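PDB 3GKQ: terminal oxygenase component of carbazole 1,9a-dioxygenase from Sphingomonas, which probably dioxygenates carbazole at its 1 and 9a positions, using a Rieske [2Fe-2S] cluster and a mononuclear non-heme iron fed with electrons by a ferredoxin. Local coordinates for residues V65-A69 / L124-V129; V170-M176 / R338-E342. All blocks are in the same frame, centred on the assembly; numbering follows the deposited sequence.

Contact 1. Residues V65-A69 / L124-V129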
ATOM      1  N   VAL A  65      18.079  20.537 -25.957  1.00 35.54           N
ATOM      2  CA  VAL A  65      17.538  19.858 -24.780  1.00 33.99           C
ATOM      3  C   VAL A  65      18.544  19.800 -23.639  1.00 32.00           C
ATOM      4  O   VAL A  65      19.694  19.414 -23.830  1.00 32.46           O
ATOM      5  CB  VAL A  65      17.100  18.400 -25.104  1.00 34.82           C
ATOM      6  CG1 VAL A  65      16.510  17.738 -23.854  1.00 32.50           C
ATOM      7  CG2 VAL A  65      16.078  18.396 -26.227  1.00 34.16           C
ATOM      8  N   HIS A  66      18.099  20.201 -22.453  1.00 31.16           N
ATOM      9  CA  HIS A  66      18.946  20.168 -21.268  1.00 31.59           C
ATOM     10  C   HIS A  66      18.259  19.302 -20.218  1.00 31.31           C
ATOM     11  O   HIS A  66      17.033  19.168 -20.219  1.00 30.43           O
ATOM     12  CB  HIS A  66      19.168  21.580 -20.723  1.00 32.73           C
ATOM     13  CG  HIS A  66      19.958  22.459 -21.644  1.00 34.83           C
ATOM     14  ND1 HIS A  66      21.277  22.211 -21.956  1.00 35.51           N
ATOM     15  CD2 HIS A  66      19.606  23.566 -22.338  1.00 35.56           C
ATOM     16  CE1 HIS A  66      21.706  23.129 -22.804  1.00 35.75           C
ATOM     17  NE2 HIS A  66      20.712  23.963 -23.053  1.00 36.03           N
ATOM     18  N   ALA A  67      19.055  18.712 -19.331  1.00 30.86           N
ATOM     19  CA  ALA A  67      18.527  17.845 -18.285  1.00 29.00           C
ATOM     20  C   ALA A  67      19.240  18.097 -16.957  1.00 27.04           C
ATOM     21  O   ALA A  67      20.466  18.063 -16.887  1.00 25.89           O
ATOM     22  CB  ALA A  67      18.688  16.387 -18.700  1.00 28.51           C
ATOM     23  N   ILE A  68      18.459  18.346 -15.911  1.00 26.23           N
ATOM     24  CA  ILE A  68      18.992  18.607 -14.582  1.00 26.73           C
ATOM     25  C   ILE A  68      18.252  17.759 -13.547  1.00 26.13           C
ATOM     26  O   ILE A  68      17.135  17.296 -13.792  1.00 25.47           O
ATOM     27  CB  ILE A  68      18.805  20.094 -14.178  1.00 27.82           C
ATOM     28  CG1 ILE A  68      17.312  20.446 -14.210  1.00 27.66           C
ATOM     29  CG2 ILE A  68      19.605  21.009 -15.116  1.00 27.82           C
ATOM     30  CD1 ILE A  68      16.974  21.857 -13.732  1.00 29.28           C
ATOM     31  N   ALA A  69      18.881  17.561 -12.391  1.00 25.84           N
ATOM     32  CA  ALA A  69      18.258  16.810 -11.309  1.00 26.85           C
ATOM     33  C   ALA A  69      16.993  17.573 -10.917  1.00 28.07           C
ATOM     34  O   ALA A  69      17.029  18.794 -10.738  1.00 29.17           O
ATOM     35  CB  ALA A  69      19.211  16.718 -10.119  1.00 25.36           C
ATOM     36  N   LEU A 124      23.240  22.032  -9.523  1.00 31.28           N
ATOM     37  CA  LEU A 124      22.401  20.850  -9.620  1.00 31.67           C
ATOM     38  C   LEU A 124      23.173  19.899 -10.519  1.00 31.71           C
ATOM     39  O   LEU A 124      23.988  20.340 -11.330  1.00 30.51           O
ATOM     40  CB  LEU A 124      21.087  21.209 -10.312  1.00 30.96           C
ATOM     41  CG  LEU A 124      19.745  21.329  -9.590  1.00 32.68           C
ATOM     42  CD1 LEU A 124      19.906  21.660  -8.127  1.00 31.41           C
ATOM     43  CD2 LEU A 124      18.926  22.383 -10.323  1.00 30.84           C
ATOM     44  N   LYS A 125      22.936  18.601 -10.380  1.00 32.07           N
ATOM     45  CA  LYS A 125      23.614  17.658 -11.257  1.00 32.25           C
ATOM     46  C   LYS A 125      22.966  17.775 -12.630  1.00 32.02           C
ATOM     47  O   LYS A 125      21.747  17.946 -12.734  1.00 31.30           O
ATOM     48  CB  LYS A 125      23.457  16.218 -10.766  1.00 34.51           C
ATOM     49  CG  LYS A 125      23.919  15.211 -11.812  1.00 37.30           C
ATOM     50  CD  LYS A 125      23.639  13.780 -11.423  1.00 42.23           C
ATOM     51  CE  LYS A 125      23.740  12.882 -12.653  1.00 45.40           C
ATOM     52  NZ  LYS A 125      25.018  13.066 -13.402  1.00 47.34           N
ATOM     53  N   THR A 126      23.776  17.693 -13.679  1.00 31.14           N
ATOM     54  CA  THR A 126      23.259  17.759 -15.038  1.00 32.44           C
ATOM     55  C   THR A 126      23.500  16.399 -15.688  1.00 31.42           C
ATOM     56  O   THR A 126      24.404  15.674 -15.294  1.00 30.83           O
ATOM     57  CB  THR A 126      23.971  18.843 -15.875  1.00 33.01           C
ATOM     58  OG1 THR A 126      25.357  18.510 -16.016  1.00 33.83           O
ATOM     59  CG2 THR A 126      23.847  20.205 -15.199  1.00 33.68           C
ATOM     60  N   TYR A 127      22.678  16.052 -16.670  1.00 31.20           N
ATOM     61  CA  TYR A 127      22.818  14.780 -17.368  1.00 30.70           C
ATOM     62  C   TYR A 127      23.153  15.009 -18.830  1.00 31.05           C
ATOM     63  O   TYR A 127      22.489  15.795 -19.510  1.00 31.46           O
ATOM     64  CB  TYR A 127      21.519  13.967 -17.299  1.00 30.24           C
ATOM     65  CG  TYR A 127      21.111  13.514 -15.915  1.00 29.59           C
ATOM     66  CD1 TYR A 127      20.647  14.426 -14.969  1.00 30.04           C
ATOM     67  CD2 TYR A 127      21.174  12.162 -15.557  1.00 29.44           C
ATOM     68  CE1 TYR A 127      20.253  14.009 -13.701  1.00 30.88           C
ATOM     69  CE2 TYR A 127      20.784  11.734 -14.291  1.00 30.13           C
ATOM     70  CZ  TYR A 127      20.325  12.661 -13.369  1.00 29.98           C
ATOM     71  OH  TYR A 127      19.942  12.248 -12.115  1.00 30.62           O
ATOM     72  N   PRO A 128      24.203  14.340 -19.335  1.00 30.57           N
ATOM     73  CA  PRO A 128      24.537  14.535 -20.746  1.00 31.51           C
ATOM     74  C   PRO A 128      23.318  14.147 -21.579  1.00 33.19           C
ATOM     75  O   PRO A 128      22.582  13.221 -21.225  1.00 31.85           O
ATOM     76  CB  PRO A 128      25.715  13.591 -20.953  1.00 30.85           C
ATOM     77  CG  PRO A 128      26.415  13.658 -19.625  1.00 30.49           C
ATOM     78  CD  PRO A 128      25.251  13.568 -18.647  1.00 30.41           C
ATOM     79  N   VAL A 129      23.105  14.863 -22.677  1.00 33.39           N
ATOM     80  CA  VAL A 129      21.966  14.601 -23.543  1.00 34.01           C
ATOM     81  C   VAL A 129      22.378  14.383 -24.993  1.00 34.85           C
ATOM     82  O   VAL A 129      23.334  14.987 -25.476  1.00 35.26           O
ATOM     83  CB  VAL A 129      20.969  15.779 -23.515  1.00 34.12           C
ATOM     84  CG1 VAL A 129      19.771  15.467 -24.402  1.00 32.18           C
ATOM     85  CG2 VAL A 129      20.523  16.056 -22.087  1.00 32.61           C
TER
HETATM   86  O   HOH W   1      22.112  18.416 -20.226  1.00 33.29           O

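Contact 2. Residues V170-M176 / R338-E342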
ATOM      1  N   VAL A 170       5.196   0.083 -17.959  1.00 28.14           N
ATOM      2  CA  VAL A 170       4.770  -1.282 -17.682  1.00 28.44           C
ATOM      3  C   VAL A 170       4.996  -1.596 -16.202  1.00 29.54           C
ATOM      4  O   VAL A 170       6.044  -1.256 -15.644  1.00 28.71           O
ATOM      5  CB  VAL A 170       5.555  -2.283 -18.555  1.00 28.60           C
ATOM      6  CG1 VAL A 170       5.171  -3.717 -18.192  1.00 28.15           C
ATOM      7  CG2 VAL A 170       5.268  -2.011 -20.027  1.00 26.62           C
ATOM      8  N   ASP A 171       4.014  -2.244 -15.577  1.00 28.28           N
ATOM      9  CA  ASP A 171       4.105  -2.591 -14.162  1.00 30.54           C
ATOM     10  C   ASP A 171       4.966  -3.817 -13.891  1.00 27.99           C
ATOM     11  O   ASP A 171       4.490  -4.818 -13.360  1.00 28.40           O
ATOM     12  CB  ASP A 171       2.712  -2.820 -13.570  1.00 36.16           C
ATOM     13  CG  ASP A 171       1.836  -1.589 -13.648  1.00 41.92           C
ATOM     14  OD1 ASP A 171       2.318  -0.485 -13.312  1.00 44.56           O
ATOM     15  OD2 ASP A 171       0.658  -1.727 -14.038  1.00 47.95           O
ATOM     16  N   ALA A 172       6.234  -3.740 -14.260  1.00 25.17           N
ATOM     17  CA  ALA A 172       7.150  -4.840 -14.020  1.00 23.19           C
ATOM     18  C   ALA A 172       8.571  -4.317 -14.084  1.00 22.82           C
ATOM     19  O   ALA A 172       8.830  -3.257 -14.662  1.00 22.47           O
ATOM     20  CB  ALA A 172       6.953  -5.941 -15.067  1.00 21.98           C
ATOM     21  N   ASN A 173       9.482  -5.061 -13.470  1.00 22.52           N
ATOM     22  CA  ASN A 173      10.890  -4.709 -13.481  1.00 22.23           C
ATOM     23  C   ASN A 173      11.356  -4.746 -14.934  1.00 23.52           C
ATOM     24  O   ASN A 173      10.852  -5.547 -15.732  1.00 23.03           O
ATOM     25  CB  ASN A 173      11.688  -5.712 -12.649  1.00 21.58           C
ATOM     26  CG  ASN A 173      13.163  -5.399 -12.633  1.00 22.82           C
ATOM     27  OD1 ASN A 173      13.938  -5.969 -13.397  1.00 23.62           O
ATOM     28  ND2 ASN A 173      13.558  -4.468 -11.769  1.00 23.56           N
ATOM     29  N   TRP A 174      12.316  -3.891 -15.274  1.00 22.62           N
ATOM     30  CA  TRP A 174      12.820  -3.817 -16.638  1.00 22.60           C
ATOM     31  C   TRP A 174      13.336  -5.149 -17.179  1.00 23.58           C
ATOM     32  O   TRP A 174      13.216  -5.424 -18.371  1.00 23.38           O
ATOM     33  CB  TRP A 174      13.932  -2.766 -16.739  1.00 23.90           C
ATOM     34  CG  TRP A 174      15.217  -3.180 -16.087  1.00 23.50           C
ATOM     35  CD1 TRP A 174      15.520  -3.134 -14.754  1.00 24.31           C
ATOM     36  CD2 TRP A 174      16.365  -3.732 -16.742  1.00 23.70           C
ATOM     37  NE1 TRP A 174      16.786  -3.622 -14.539  1.00 24.64           N
ATOM     38  CE2 TRP A 174      17.327  -3.998 -15.741  1.00 24.93           C
ATOM     39  CE3 TRP A 174      16.674  -4.029 -18.076  1.00 24.15           C
ATOM     40  CZ2 TRP A 174      18.581  -4.551 -16.035  1.00 25.96           C
ATOM     41  CZ3 TRP A 174      17.925  -4.584 -18.369  1.00 25.60           C
ATOM     42  CH2 TRP A 174      18.860  -4.837 -17.348  1.00 23.94           C
ATOM     43  N   ARG A 175      13.902  -5.981 -16.311  1.00 23.34           N
ATOM     44  CA  ARG A 175      14.431  -7.267 -16.755  1.00 23.95           C
ATOM     45  C   ARG A 175      13.348  -8.195 -17.300  1.00 24.18           C
ATOM     46  O   ARG A 175      13.619  -9.015 -18.174  1.00 25.28           O
ATOM     47  CB  ARG A 175      15.205  -7.944 -15.617  1.00 21.92           C
ATOM     48  CG  ARG A 175      16.475  -7.177 -15.228  1.00 21.66           C
ATOM     49  CD  ARG A 175      17.105  -7.708 -13.947  1.00 22.06           C
ATOM     50  NE  ARG A 175      16.202  -7.583 -12.804  1.00 22.67           N
ATOM     51  CZ  ARG A 175      16.465  -8.047 -11.585  1.00 25.18           C
ATOM     52  NH1 ARG A 175      17.611  -8.668 -11.339  1.00 24.89           N
ATOM     53  NH2 ARG A 175      15.576  -7.909 -10.614  1.00 24.86           N
ATOM     54  N   MET A 176      12.123  -8.067 -16.798  1.00 23.54           N
ATOM     55  CA  MET A 176      11.037  -8.899 -17.298  1.00 23.35           C
ATOM     56  C   MET A 176      10.796  -8.541 -18.761  1.00 24.34           C
ATOM     57  O   MET A 176      10.416  -9.394 -19.566  1.00 24.08           O
ATOM     58  CB  MET A 176       9.755  -8.671 -16.487  1.00 22.84           C
ATOM     59  CG  MET A 176       9.865  -9.095 -15.024  1.00 23.22           C
ATOM     60  SD  MET A 176      10.375 -10.820 -14.785  1.00 25.05           S
ATOM     61  CE  MET A 176      12.156 -10.617 -14.513  1.00 22.98           C
ATOM     62  N   ARG A 338       5.135 -10.224 -18.920  1.00 26.86           N
ATOM     63  CA  ARG A 338       6.028  -9.503 -18.014  1.00 26.28           C
ATOM     64  C   ARG A 338       5.421  -9.360 -16.622  1.00 25.34           C
ATOM     65  O   ARG A 338       6.107  -9.536 -15.622  1.00 23.96           O
ATOM     66  CB  ARG A 338       6.352  -8.117 -18.577  1.00 25.17           C
ATOM     67  CG  ARG A 338       7.028  -8.167 -19.927  1.00 26.63           C
ATOM     68  CD  ARG A 338       7.355  -6.772 -20.432  1.00 29.03           C
ATOM     69  NE  ARG A 338       7.640  -6.800 -21.860  1.00 30.44           N
ATOM     70  CZ  ARG A 338       7.705  -5.724 -22.633  1.00 32.94           C
ATOM     71  NH1 ARG A 338       7.513  -4.514 -22.114  1.00 30.08           N
ATOM     72  NH2 ARG A 338       7.923  -5.866 -23.935  1.00 35.60           N
ATOM     73  N   ARG A 339       4.132  -9.046 -16.562  1.00 25.12           N
ATOM     74  CA  ARG A 339       3.461  -8.891 -15.280  1.00 26.65           C
ATOM     75  C   ARG A 339       3.315 -10.206 -14.526  1.00 26.96           C
ATOM     76  O   ARG A 339       3.415 -10.232 -13.297  1.00 25.58           O
ATOM     77  CB  ARG A 339       2.086  -8.253 -15.479  1.00 29.84           C
ATOM     78  CG  ARG A 339       2.162  -6.894 -16.151  1.00 33.09           C
ATOM     79  CD  ARG A 339       0.805  -6.214 -16.224  1.00 40.54           C
ATOM     80  NE  ARG A 339       0.294  -5.888 -14.898  1.00 46.70           N
ATOM     81  CZ  ARG A 339      -0.647  -4.980 -14.666  1.00 49.31           C
ATOM     82  NH1 ARG A 339      -1.181  -4.303 -15.675  1.00 52.05           N
ATOM     83  NH2 ARG A 339      -1.052  -4.745 -13.426  1.00 51.17           N
ATOM     84  N   SER A 340       3.094 -11.301 -15.250  1.00 26.43           N
ATOM     85  CA  SER A 340       2.928 -12.588 -14.588  1.00 25.67           C
ATOM     86  C   SER A 340       4.246 -13.148 -14.083  1.00 25.21           C
ATOM     87  O   SER A 340       4.269 -13.861 -13.078  1.00 26.86           O
ATOM     88  CB  SER A 340       2.249 -13.600 -15.516  1.00 26.36           C
ATOM     89  OG  SER A 340       1.669 -14.643 -14.743  1.00 27.31           O
ATOM     90  N   MET A 341       5.344 -12.843 -14.771  1.00 24.73           N
ATOM     91  CA  MET A 341       6.654 -13.316 -14.319  1.00 24.37           C
ATOM     92  C   MET A 341       7.156 -12.460 -13.157  1.00 23.70           C
ATOM     93  O   MET A 341       7.869 -12.947 -12.284  1.00 23.87           O
ATOM     94  CB  MET A 341       7.707 -13.228 -15.430  1.00 23.45           C
ATOM     95  CG  MET A 341       7.636 -14.302 -16.494  1.00 23.68           C
ATOM     96  SD  MET A 341       9.176 -14.365 -17.418  1.00 23.38           S
ATOM     97  CE  MET A 341       9.080 -12.833 -18.331  1.00 20.69           C
ATOM     98  N   GLU A 342       6.785 -11.183 -13.173  1.00 23.85           N
ATOM     99  CA  GLU A 342       7.222 -10.206 -12.173  1.00 25.29           C
ATOM    100  C   GLU A 342       7.339 -10.705 -10.730  1.00 24.76           C
ATOM    101  O   GLU A 342       8.437 -10.729 -10.175  1.00 25.53           O
ATOM    102  CB  GLU A 342       6.329  -8.952 -12.249  1.00 24.99           C
ATOM    103  CG  GLU A 342       6.560  -7.886 -11.157  1.00 25.92           C
ATOM    104  CD  GLU A 342       7.966  -7.282 -11.156  1.00 26.66           C
ATOM    105  OE1 GLU A 342       8.722  -7.463 -12.138  1.00 26.03           O
ATOM    106  OE2 GLU A 342       8.309  -6.603 -10.165  1.00 27.02           O
TER

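Contact 1. Residues V65-A69 / L124-V129
I68 and T126 meet as a lone antiparallel bridge within the Rieske [2Fe-2S] domain, where the irregular segment 124-129 joins the edge of strand 64-69. They form a non-hydrogen-bonded pair, and a bond on each side of it holds the backbones. Y127 N bonds to A67 O (3.0 Å) fairly straight; A69 N bonds to K125 O (2.9 Å) with more bend. Both carbonyls also receive a CA-H: A67 O from T126 and K125 O from I68.

The tight part lies round the small side chain of A67. Its CB rests against V129 CG2 at 3.9 Å and Y127 CB at 4.0 Å. V65 and V129 cross at about a right angle, meeting through their CG1 methyls at 4.0 Å. In both valines CG1 stands anti to the backbone N (chi1 -179°), which turns these two methyls to each other. V56 and L58 of strand 54-61 and L138 of strand 135-140 extend this apolar patch. Y127 is buried here too, its ring on V56, its CE1 edge meeting A69 N and its OH bonded to E54. Toward the cluster, I68 CD1 touches L124 CD2, and the side chain of L124 lies about 6 Å from that of the cluster ligand C72.

The other side is looser. Past A67 the direct backbone bonding stops, and a water takes over, accepting from A67 N and donating to Y127 O (2.7 Å). H66, K125 and T126 are partly exposed. K125 CE lies over one face of the Y127 ring, while K125 NZ turns back to T126 O, 3.3 Å away.

Contact 2. Residues V170-M176 / R338-E342
E342 reaches the turn that leads into helix 174-181, where its OE1 accepts from N173 N at 2.8 Å. The bond is almost perfectly straight (177°), and the donor comes from above the carboxylate plane. An extended first torsion (chi1 174°) and a bend at chi2 fold the chain back so that OE1 also touches A172 CB and M176 CG. With an alanine at E342, N173 N would probably lose this acceptor, and a gap is likely to open beside A172 and M176.

N173 is the N-cap: its OD1 takes R175 N and R175 NE from opposite faces of the amide. M176 crosses E342 at about a right angle and lays SD on M341 CB (3.7 Å). D171 and R339 run side by side, but their planes are 77° apart. D171 OD2 sits over a face of the guanidinium, 3.5 Å from R339 NH2, so this salt bridge rests on charge alone. D171 is also, with H294, a residue of an iron(II) binding site, and an iron(II) ion lies about 3 Å from its side chain.

The turn from strand 161-170 into helix 174-181 is thus packed on helix 332-346, which supplies the iron ligand D334, beside the mononuclear iron site of the Bet v 1-like catalytic domain of Rieske oxygenases.

In the fold
The chain starts with helices 9-15 and 19-23; the end of the second, with the residues after it, bonds to the cap region of contact 2. In the Rieske domain, contact 1 closes a loop of 54 residues carrying the cluster ligands C72, H74, C93 and H96, tying edge strand 64-69 to the approach to strand 129-132. Contact 2 opens afterwards and closes 161 residues, including H186, H190 and most of the seven-stranded sheet, joining the end of strand 161-170 and the start of helix 174-181 to helix 332-346. Contacts 1 and 2 neither nest nor cross; their centres lie about 28 Å apart. Across the trimer, V77 of the second subunit's cluster pocket packs on S340 and M341.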